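Local coordinates for succinoglycan biosynthesis protein (Bacillus cereus ATCC 14579, PDB 2QGM) that is of unproven function but belongs to the erythromycin esterase-like family, and is named for a part in succinoglycan biosynthesis, at residues A[253-258]-A[290-295]; A[75-80]-A[104-109]; A[278-283]-A[325-330]. One frame throughout, in Å; residues are numbered along the deposited sequence.

Interaction 1 of 3, residues A[253-258]-A[290-295]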
loop_
_atom_site.group_PDB
_atom_site.type_symbol
_atom_site.label_atom_id
_atom_site.label_comp_id
_atom_site.label_asym_id
_atom_site.label_seq_id
_atom_site.Cartn_x
_atom_site.Cartn_y
_atom_site.Cartn_z
ATOM N N TYR A 253 -17.920 -15.104 -9.878
ATOM C CA TYR A 253 -18.093 -15.609 -8.521
ATOM C C TYR A 253 -16.968 -15.221 -7.565
ATOM O O TYR A 253 -17.217 -14.816 -6.428
ATOM C CB TYR A 253 -18.236 -17.132 -8.540
ATOM C CG TYR A 253 -18.125 -17.753 -7.167
ATOM C CD1 TYR A 253 -16.981 -18.441 -6.783
ATOM C CD2 TYR A 253 -19.158 -17.622 -6.241
ATOM C CE1 TYR A 253 -16.864 -18.987 -5.501
ATOM C CE2 TYR A 253 -19.054 -18.160 -4.962
ATOM C CZ TYR A 253 -17.903 -18.844 -4.597
ATOM O OH TYR A 253 -17.808 -19.386 -3.334
ATOM N N ILE A 254 -15.729 -15.361 -8.021
ATOM C CA ILE A 254 -14.569 -15.034 -7.191
ATOM C C ILE A 254 -14.670 -13.633 -6.606
ATOM O O ILE A 254 -14.507 -13.443 -5.401
ATOM C CB ILE A 254 -13.256 -15.103 -7.993
ATOM C CG1 ILE A 254 -13.041 -16.526 -8.523
ATOM C CG2 ILE A 254 -12.085 -14.696 -7.107
ATOM C CD1 ILE A 254 -12.884 -17.558 -7.433
ATOM N N TRP A 255 -14.940 -12.648 -7.455
ATOM C CA TRP A 255 -15.021 -11.276 -6.976
ATOM C C TRP A 255 -16.268 -10.991 -6.153
ATOM O O TRP A 255 -16.246 -10.126 -5.286
ATOM C CB TRP A 255 -14.913 -10.290 -8.142
ATOM C CG TRP A 255 -13.520 -10.163 -8.681
ATOM C CD1 TRP A 255 -13.032 -10.714 -9.837
ATOM C CD2 TRP A 255 -12.415 -9.471 -8.073
ATOM N NE1 TRP A 255 -11.696 -10.408 -9.978
ATOM C CE2 TRP A 255 -11.296 -9.646 -8.913
ATOM C CE3 TRP A 255 -12.269 -8.718 -6.901
ATOM C CZ2 TRP A 255 -10.042 -9.100 -8.621
ATOM C CZ3 TRP A 255 -11.018 -8.172 -6.601
ATOM C CH2 TRP A 255 -9.919 -8.367 -7.464
ATOM N N ALA A 256 -17.354 -11.712 -6.413
ATOM C CA ALA A 256 -18.579 -11.511 -5.641
ATOM C C ALA A 256 -18.345 -12.027 -4.221
ATOM O O ALA A 256 -18.691 -11.359 -3.240
ATOM C CB ALA A 256 -19.740 -12.251 -6.285
ATOM N N LYS A 257 -17.763 -13.219 -4.113
ATOM C CA LYS A 257 -17.470 -13.801 -2.807
ATOM C C LYS A 257 -16.509 -12.895 -2.033
ATOM O O LYS A 257 -16.707 -12.624 -0.846
ATOM C CB LYS A 257 -16.837 -15.189 -2.971
ATOM C CG LYS A 257 -16.346 -15.813 -1.665
ATOM C CD LYS A 257 -15.694 -17.185 -1.897
ATOM C CE LYS A 257 -15.300 -17.827 -0.568
ATOM N NZ LYS A 257 -14.707 -19.191 -0.723
ATOM N N ALA A 258 -15.473 -12.420 -2.717
ATOM C CA ALA A 258 -14.467 -11.559 -2.096
ATOM C C ALA A 258 -15.067 -10.257 -1.597
ATOM O O ALA A 258 -14.705 -9.777 -0.523
ATOM C CB ALA A 258 -13.345 -11.266 -3.084
ATOM N N ALA A 290 -4.291 -8.789 0.708
ATOM C CA ALA A 290 -3.084 -8.982 -0.092
ATOM C C ALA A 290 -2.840 -10.471 -0.351
ATOM O O ALA A 290 -2.517 -10.875 -1.473
ATOM C CB ALA A 290 -1.898 -8.377 0.616
HETATM N N MSE A 291 -2.995 -11.281 0.694
HETATM C CA MSE A 291 -2.805 -12.719 0.578
HETATM C C MSE A 291 -3.935 -13.367 -0.202
HETATM O O MSE A 291 -3.726 -14.364 -0.883
HETATM C CB MSE A 291 -2.654 -13.337 1.972
HETATM C CG MSE A 291 -1.304 -12.957 2.574
HETATM SE SE MSE A 291 -0.904 -13.675 4.322
HETATM C CE MSE A 291 -0.930 -15.563 3.888
ATOM N N TRP A 292 -5.135 -12.800 -0.119
ATOM C CA TRP A 292 -6.246 -13.356 -0.873
ATOM C C TRP A 292 -5.926 -13.224 -2.366
ATOM O O TRP A 292 -6.208 -14.115 -3.157
ATOM C CB TRP A 292 -7.548 -12.612 -0.567
ATOM C CG TRP A 292 -8.621 -12.897 -1.573
ATOM C CD1 TRP A 292 -9.461 -13.974 -1.602
ATOM C CD2 TRP A 292 -8.924 -12.118 -2.732
ATOM N NE1 TRP A 292 -10.270 -13.911 -2.712
ATOM C CE2 TRP A 292 -9.958 -12.777 -3.428
ATOM C CE3 TRP A 292 -8.418 -10.918 -3.258
ATOM C CZ2 TRP A 292 -10.498 -12.286 -4.623
ATOM C CZ3 TRP A 292 -8.954 -10.427 -4.445
ATOM C CH2 TRP A 292 -9.984 -11.113 -5.113
ATOM N N ALA A 293 -5.326 -12.101 -2.742
ATOM C CA ALA A 293 -4.992 -11.866 -4.132
ATOM C C ALA A 293 -3.985 -12.893 -4.640
ATOM O O ALA A 293 -4.123 -13.420 -5.749
ATOM C CB ALA A 293 -4.435 -10.463 -4.307
ATOM N N GLN A 294 -2.971 -13.168 -3.828
ATOM C CA GLN A 294 -1.930 -14.117 -4.202
ATOM C C GLN A 294 -2.475 -15.532 -4.336
ATOM O O GLN A 294 -2.212 -16.216 -5.322
ATOM C CB GLN A 294 -0.814 -14.112 -3.159
ATOM C CG GLN A 294 0.295 -15.117 -3.419
ATOM C CD GLN A 294 0.994 -14.898 -4.748
ATOM O OE1 GLN A 294 1.190 -13.762 -5.186
ATOM N NE2 GLN A 294 1.384 -15.989 -5.390
ATOM N N GLU A 295 -3.247 -15.969 -3.349
ATOM C CA GLU A 295 -3.781 -17.322 -3.383
ATOM C C GLU A 295 -4.853 -17.539 -4.441
ATOM O O GLU A 295 -5.060 -18.660 -4.896
ATOM C CB GLU A 295 -4.335 -17.718 -2.013
ATOM C CG GLU A 295 -5.481 -16.870 -1.516
ATOM C CD GLU A 295 -6.049 -17.371 -0.194
ATOM O OE1 GLU A 295 -6.725 -18.424 -0.193
ATOM O OE2 GLU A 295 -5.805 -16.716 0.840
HETATM O O HOH W 1 -13.007 -15.123 -3.579
#

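Interaction 2 of 3, residues A[75-80]-A[104-109]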
loop_
_atom_site.group_PDB
_atom_site.type_symbol
_atom_site.label_atom_id
_atom_site.label_comp_id
_atom_site.label_asym_id
_atom_site.label_seq_id
_atom_site.Cartn_x
_atom_site.Cartn_y
_atom_site.Cartn_z
ATOM N N GLN A 75 7.482 -14.017 -3.170
ATOM C CA GLN A 75 6.214 -13.835 -3.884
ATOM C C GLN A 75 5.444 -12.575 -3.467
ATOM O O GLN A 75 4.478 -12.202 -4.128
ATOM C CB GLN A 75 5.314 -15.059 -3.699
ATOM C CG GLN A 75 5.893 -16.371 -4.218
ATOM C CD GLN A 75 4.942 -17.528 -3.985
ATOM O OE1 GLN A 75 4.477 -17.741 -2.868
ATOM N NE2 GLN A 75 4.646 -18.283 -5.041
ATOM N N TYR A 76 5.856 -11.938 -2.372
ATOM C CA TYR A 76 5.201 -10.711 -1.913
ATOM C C TYR A 76 6.213 -9.595 -1.709
ATOM O O TYR A 76 7.213 -9.778 -1.010
ATOM C CB TYR A 76 4.479 -10.907 -0.581
ATOM C CG TYR A 76 3.323 -11.867 -0.609
ATOM C CD1 TYR A 76 3.537 -13.241 -0.605
ATOM C CD2 TYR A 76 2.012 -11.405 -0.567
ATOM C CE1 TYR A 76 2.476 -14.135 -0.547
ATOM C CE2 TYR A 76 0.934 -12.292 -0.504
ATOM C CZ TYR A 76 1.178 -13.656 -0.489
ATOM O OH TYR A 76 0.140 -14.553 -0.356
ATOM N N VAL A 77 5.962 -8.438 -2.314
ATOM C CA VAL A 77 6.866 -7.300 -2.152
ATOM C C VAL A 77 6.097 -6.067 -1.697
ATOM O O VAL A 77 5.148 -5.645 -2.359
ATOM C CB VAL A 77 7.617 -6.960 -3.473
ATOM C CG1 VAL A 77 8.343 -5.623 -3.335
ATOM C CG2 VAL A 77 8.624 -8.049 -3.807
ATOM N N GLY A 78 6.505 -5.495 -0.565
ATOM C CA GLY A 78 5.856 -4.295 -0.066
ATOM C C GLY A 78 6.621 -3.096 -0.584
ATOM O O GLY A 78 7.840 -3.041 -0.445
ATOM N N LEU A 79 5.916 -2.141 -1.186
ATOM C CA LEU A 79 6.542 -0.948 -1.751
ATOM C C LEU A 79 6.018 0.292 -1.038
ATOM O O LEU A 79 4.926 0.777 -1.338
ATOM C CB LEU A 79 6.220 -0.839 -3.245
ATOM C CG LEU A 79 6.505 -2.053 -4.129
ATOM C CD1 LEU A 79 5.835 -1.861 -5.488
ATOM C CD2 LEU A 79 8.010 -2.239 -4.284
ATOM N N GLY A 80 6.803 0.813 -0.103
ATOM C CA GLY A 80 6.368 1.984 0.642
ATOM C C GLY A 80 6.643 3.341 0.018
ATOM O O GLY A 80 7.233 3.447 -1.058
HETATM N N MSE A 104 10.172 -9.541 -13.506
HETATM C CA MSE A 104 10.116 -10.500 -12.411
HETATM C C MSE A 104 8.804 -11.257 -12.221
HETATM O O MSE A 104 8.603 -11.919 -11.204
HETATM C CB MSE A 104 10.508 -9.800 -11.106
HETATM C CG MSE A 104 11.958 -9.346 -11.083
HETATM SE SE MSE A 104 12.502 -8.744 -9.345
HETATM C CE MSE A 104 12.468 -10.447 -8.431
ATOM N N GLY A 105 7.911 -11.153 -13.197
ATOM C CA GLY A 105 6.648 -11.864 -13.122
ATOM C C GLY A 105 5.661 -11.477 -12.037
ATOM O O GLY A 105 4.933 -12.338 -11.546
ATOM N N PHE A 106 5.637 -10.208 -11.634
ATOM C CA PHE A 106 4.667 -9.788 -10.633
ATOM C C PHE A 106 3.377 -9.491 -11.388
ATOM O O PHE A 106 3.406 -8.901 -12.468
ATOM C CB PHE A 106 5.194 -8.586 -9.845
ATOM C CG PHE A 106 6.089 -8.981 -8.699
ATOM C CD1 PHE A 106 5.580 -9.092 -7.408
ATOM C CD2 PHE A 106 7.425 -9.311 -8.925
ATOM C CE1 PHE A 106 6.394 -9.530 -6.349
ATOM C CE2 PHE A 106 8.253 -9.749 -7.882
ATOM C CZ PHE A 106 7.735 -9.859 -6.593
ATOM N N THR A 107 2.249 -9.908 -10.823
ATOM C CA THR A 107 0.965 -9.765 -11.506
ATOM C C THR A 107 -0.185 -9.152 -10.717
ATOM O O THR A 107 -1.130 -8.620 -11.295
ATOM C CB THR A 107 0.516 -11.138 -11.999
ATOM O OG1 THR A 107 0.556 -12.060 -10.901
ATOM C CG2 THR A 107 1.447 -11.641 -13.103
ATOM N N ASN A 108 -0.119 -9.241 -9.398
ATOM C CA ASN A 108 -1.183 -8.683 -8.560
ATOM C C ASN A 108 -0.747 -7.354 -7.973
ATOM O O ASN A 108 0.262 -7.278 -7.268
ATOM C CB ASN A 108 -1.517 -9.645 -7.419
ATOM C CG ASN A 108 -1.850 -11.033 -7.914
ATOM O OD1 ASN A 108 -1.331 -12.029 -7.407
ATOM N ND2 ASN A 108 -2.724 -11.109 -8.908
ATOM N N PHE A 109 -1.502 -6.303 -8.263
ATOM C CA PHE A 109 -1.170 -4.997 -7.726
ATOM C C PHE A 109 -2.206 -4.656 -6.658
ATOM O O PHE A 109 -3.339 -4.279 -6.977
ATOM C CB PHE A 109 -1.179 -3.946 -8.836
ATOM C CG PHE A 109 -0.763 -2.581 -8.374
ATOM C CD1 PHE A 109 0.574 -2.300 -8.090
ATOM C CD2 PHE A 109 -1.718 -1.583 -8.171
ATOM C CE1 PHE A 109 0.955 -1.045 -7.605
ATOM C CE2 PHE A 109 -1.346 -0.331 -7.687
ATOM C CZ PHE A 109 -0.011 -0.058 -7.401
#

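Interaction 3 of 3, residues A[278-283]-A[325-330]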
loop_
_atom_site.group_PDB
_atom_site.type_symbol
_atom_site.label_atom_id
_atom_site.label_comp_id
_atom_site.label_asym_id
_atom_site.label_seq_id
_atom_site.Cartn_x
_atom_site.Cartn_y
_atom_site.Cartn_z
ATOM N N ILE A 278 -9.631 -1.548 16.650
ATOM C CA ILE A 278 -10.080 -1.283 15.289
ATOM C C ILE A 278 -8.876 -1.217 14.362
ATOM O O ILE A 278 -8.884 -1.794 13.270
ATOM C CB ILE A 278 -10.869 0.030 15.210
ATOM C CG1 ILE A 278 -12.050 -0.038 16.178
ATOM C CG2 ILE A 278 -11.378 0.257 13.794
ATOM C CD1 ILE A 278 -12.921 1.190 16.160
ATOM N N ILE A 279 -7.837 -0.517 14.806
ATOM C CA ILE A 279 -6.614 -0.392 14.019
ATOM C C ILE A 279 -6.039 -1.770 13.746
ATOM O O ILE A 279 -5.591 -2.056 12.641
ATOM C CB ILE A 279 -5.544 0.429 14.762
ATOM C CG1 ILE A 279 -6.070 1.838 15.038
ATOM C CG2 ILE A 279 -4.259 0.482 13.941
ATOM C CD1 ILE A 279 -6.316 2.665 13.786
ATOM N N LYS A 280 -6.043 -2.629 14.759
ATOM C CA LYS A 280 -5.506 -3.969 14.578
ATOM C C LYS A 280 -6.310 -4.739 13.526
ATOM O O LYS A 280 -5.737 -5.396 12.668
ATOM C CB LYS A 280 -5.516 -4.734 15.899
ATOM C CG LYS A 280 -4.885 -6.113 15.799
ATOM C CD LYS A 280 -5.089 -6.898 17.083
ATOM C CE LYS A 280 -4.269 -8.173 17.073
ATOM N NZ LYS A 280 -2.809 -7.873 17.063
ATOM N N LEU A 281 -7.634 -4.657 13.594
ATOM C CA LEU A 281 -8.464 -5.352 12.615
ATOM C C LEU A 281 -8.234 -4.768 11.225
ATOM O O LEU A 281 -8.118 -5.501 10.242
ATOM C CB LEU A 281 -9.945 -5.262 12.994
ATOM C CG LEU A 281 -10.396 -6.137 14.173
ATOM C CD1 LEU A 281 -11.783 -5.711 14.614
ATOM C CD2 LEU A 281 -10.385 -7.618 13.788
ATOM N N HIS A 282 -8.161 -3.447 11.137
ATOM C CA HIS A 282 -7.929 -2.806 9.852
ATOM C C HIS A 282 -6.651 -3.321 9.187
ATOM O O HIS A 282 -6.658 -3.664 7.998
ATOM C CB HIS A 282 -7.844 -1.288 10.024
ATOM C CG HIS A 282 -7.508 -0.560 8.758
ATOM N ND1 HIS A 282 -6.218 -0.222 8.417
ATOM C CD2 HIS A 282 -8.296 -0.129 7.745
ATOM C CE1 HIS A 282 -6.225 0.394 7.245
ATOM N NE2 HIS A 282 -7.471 0.462 6.818
ATOM N N GLU A 283 -5.558 -3.378 9.948
ATOM C CA GLU A 283 -4.278 -3.845 9.398
ATOM C C GLU A 283 -4.344 -5.334 9.057
ATOM O O GLU A 283 -3.773 -5.788 8.060
ATOM C CB GLU A 283 -3.141 -3.564 10.389
ATOM C CG GLU A 283 -2.938 -2.081 10.707
ATOM C CD GLU A 283 -2.743 -1.217 9.462
ATOM O OE1 GLU A 283 -1.738 -1.401 8.739
ATOM O OE2 GLU A 283 -3.600 -0.349 9.211
ATOM N N GLY A 325 2.047 -4.818 7.541
ATOM C CA GLY A 325 3.373 -5.355 7.308
ATOM C C GLY A 325 3.885 -6.368 8.315
ATOM O O GLY A 325 4.570 -7.316 7.932
ATOM N N GLN A 326 3.578 -6.193 9.595
ATOM C CA GLN A 326 4.065 -7.155 10.577
ATOM C C GLN A 326 3.286 -8.468 10.478
ATOM O O GLN A 326 3.837 -9.536 10.738
ATOM C CB GLN A 326 3.989 -6.572 11.991
ATOM C CG GLN A 326 2.619 -6.476 12.587
ATOM C CD GLN A 326 2.605 -5.598 13.822
ATOM O OE1 GLN A 326 3.559 -5.583 14.608
ATOM N NE2 GLN A 326 1.518 -4.861 14.001
ATOM N N PHE A 327 2.014 -8.395 10.092
ATOM C CA PHE A 327 1.212 -9.602 9.939
ATOM C C PHE A 327 1.657 -10.387 8.714
ATOM O O PHE A 327 1.591 -11.615 8.707
ATOM C CB PHE A 327 -0.266 -9.253 9.817
ATOM C CG PHE A 327 -0.825 -8.616 11.046
ATOM C CD1 PHE A 327 -1.425 -7.366 10.980
ATOM C CD2 PHE A 327 -0.721 -9.253 12.284
ATOM C CE1 PHE A 327 -1.913 -6.750 12.124
ATOM C CE2 PHE A 327 -1.205 -8.649 13.442
ATOM C CZ PHE A 327 -1.804 -7.392 13.364
ATOM N N LEU A 328 2.085 -9.675 7.675
ATOM C CA LEU A 328 2.562 -10.323 6.466
ATOM C C LEU A 328 3.912 -10.976 6.752
ATOM O O LEU A 328 4.190 -12.079 6.281
ATOM C CB LEU A 328 2.712 -9.310 5.326
ATOM C CG LEU A 328 1.408 -8.758 4.741
ATOM C CD1 LEU A 328 1.718 -7.581 3.819
ATOM C CD2 LEU A 328 0.681 -9.866 3.981
ATOM N N LYS A 329 4.753 -10.302 7.530
ATOM C CA LYS A 329 6.065 -10.864 7.855
ATOM C C LYS A 329 5.901 -12.127 8.707
ATOM O O LYS A 329 6.598 -13.118 8.493
ATOM C CB LYS A 329 6.923 -9.838 8.600
ATOM C CG LYS A 329 8.339 -10.327 8.917
ATOM C CD LYS A 329 9.136 -10.614 7.643
ATOM C CE LYS A 329 10.572 -11.014 7.968
ATOM N NZ LYS A 329 11.331 -11.446 6.755
ATOM N N GLU A 330 4.968 -12.088 9.656
ATOM C CA GLU A 330 4.709 -13.228 10.536
ATOM C C GLU A 330 4.208 -14.446 9.776
ATOM O O GLU A 330 4.716 -15.565 9.944
ATOM C CB GLU A 330 3.660 -12.865 11.590
ATOM C CG GLU A 330 4.127 -11.868 12.633
ATOM C CD GLU A 330 2.992 -11.386 13.521
ATOM O OE1 GLU A 330 2.242 -12.233 14.054
ATOM O OE2 GLU A 330 2.858 -10.156 13.700
#

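Interaction 1 of 3, residues A[253-258]-A[290-295]
Two arms of a helical hairpin meet here through an edge-to-face tryptophan pair, W255 with W292. Segment 253-258 lies on helix 253-269 and segment 290-295 on helix 276-297. The edge of the W292 six-membered ring is turned toward the face of the W255 six-membered ring. Their centroids lie 5.0 Å apart and their planes stand at 70°. W292 CH2 does the touching, 3.5 Å from W255 CZ3 and off-centre toward the rim of that ring. The axes of segments 253-258 and 290-295 approach to 12.6 Å, at 162°, so the pair joins nearly antiparallel arms. That gap is wide, and W292 bridges it. Its CG is anti to the backbone N (chi1 165°), which sends the indole across to the other helix. A258 CB approaches the W292 ring obliquely, 3.4 Å from W292 CZ2. I254 CG2 approaches the same CZ2 at 3.8 Å. A water accepts from W292 NE1 at 3.1 Å and donates to I254 O at 2.9 Å, so it links the helices next to the apolar contact. F297, one turn on from A293, meets the rings of both tryptophans, and W255 also touches I168 of strand 166-171.

Interaction 2 of 3, residues A[75-80]-A[104-109]
V77 of strand 76-79 meets F106, which lies in the loop that leads into strand 108-111, in a buried contact beside the main sheet. The apolar part is one methyl against one ring. V77 CG2 comes to 3.4 Å from F106 CZ and 3.7 Å from F106 CE1. The methyl approaches the ring obliquely, and the two side chains cross at about a right angle. F106 CG is anti to its own carbonyl carbon (chi1 -84°), and this swings the far end of the ring toward V77. The polar part is slight: Q75 O lies 4.0 Å from F106 CE1, a packing contact and no more. Within its own segment the F106 ring has M104 CB in plane at its edge. G105, between them, has positive phi and is the first residue to leave helical angles after the preceding helix, so the chain turns there before F106. This helix, between two parallel strands, makes a beta-alpha-beta crossover. Strand 301-304 lies between the two strands in the sheet, and V77 pairs through its backbone with T301 and V303. F106 also packs on M302 of that strand and on L100 of helix 87-104, while V77 touches I71 of helix 65-71.

Interaction 3 of 3, residues A[278-283]-A[325-330]
F327 of helix 324-332 reaches across to K280 and E283, which lie one turn apart on helix 276-297. This is helix-helix packing beside a His-carboxylate hydrogen bond. The F327 CB points at the other helix. CG is anti to the carbonyl carbon (chi1 -64°), and this carries the ring toward 278-283, where its far edge does the touching. On one side F327 CD1 lies 4.0 Å from the backbone C of E283. Next along, F327 CE1 packs on E283 CB at 3.8 Å. At the tip, F327 CZ is 4.1 Å from K280 CG. K280 NZ is 3.9 Å from the same CZ. The lysine chain is extended until it bends at chi4 (65°), which brings its ammonium back to the ring. NZ and E283 CB both sit near the ring plane, at its edge. Q326 CG lies over the centre of one ring face. H282 ND1 donates to E283 OE2 at 2.7 Å. OE2 lies in the imidazole plane, while ND1 meets it from above the carboxylate plane. H282 NE2 in turn bonds D171. The ammonium meets the ring at its edge, so K280 packs on F327 without a cation-pi interaction. E283 meets F327 through its CB and backbone, while its carboxylate is bonded to H282, H309 and A324.

How the interactions relate
The three contacts lie about 16 to 18 Å apart, centre to centre. Interaction 2 comes first along the chain and closes before the others open. Interactions 1 and 3 alternate their segments, in the order 253-258, 278-283, 290-295 and 325-330. Both use helix 276-297, interaction 3 near its start and interaction 1 near its end. This helix therefore joins helix 253-269 to helix 324-332. It also packs on the sheet side: Q294 and M291 touch Y76 OH, which ties interaction 1 to interaction 2. M291 CG meets L328 CD2, tying it to interaction 3. Interactions 2 and 3 do not touch. Through these touches helix 276-297 connects the hairpin with strand 76-79 of the mixed sheet in this erythromycin esterase-like fold.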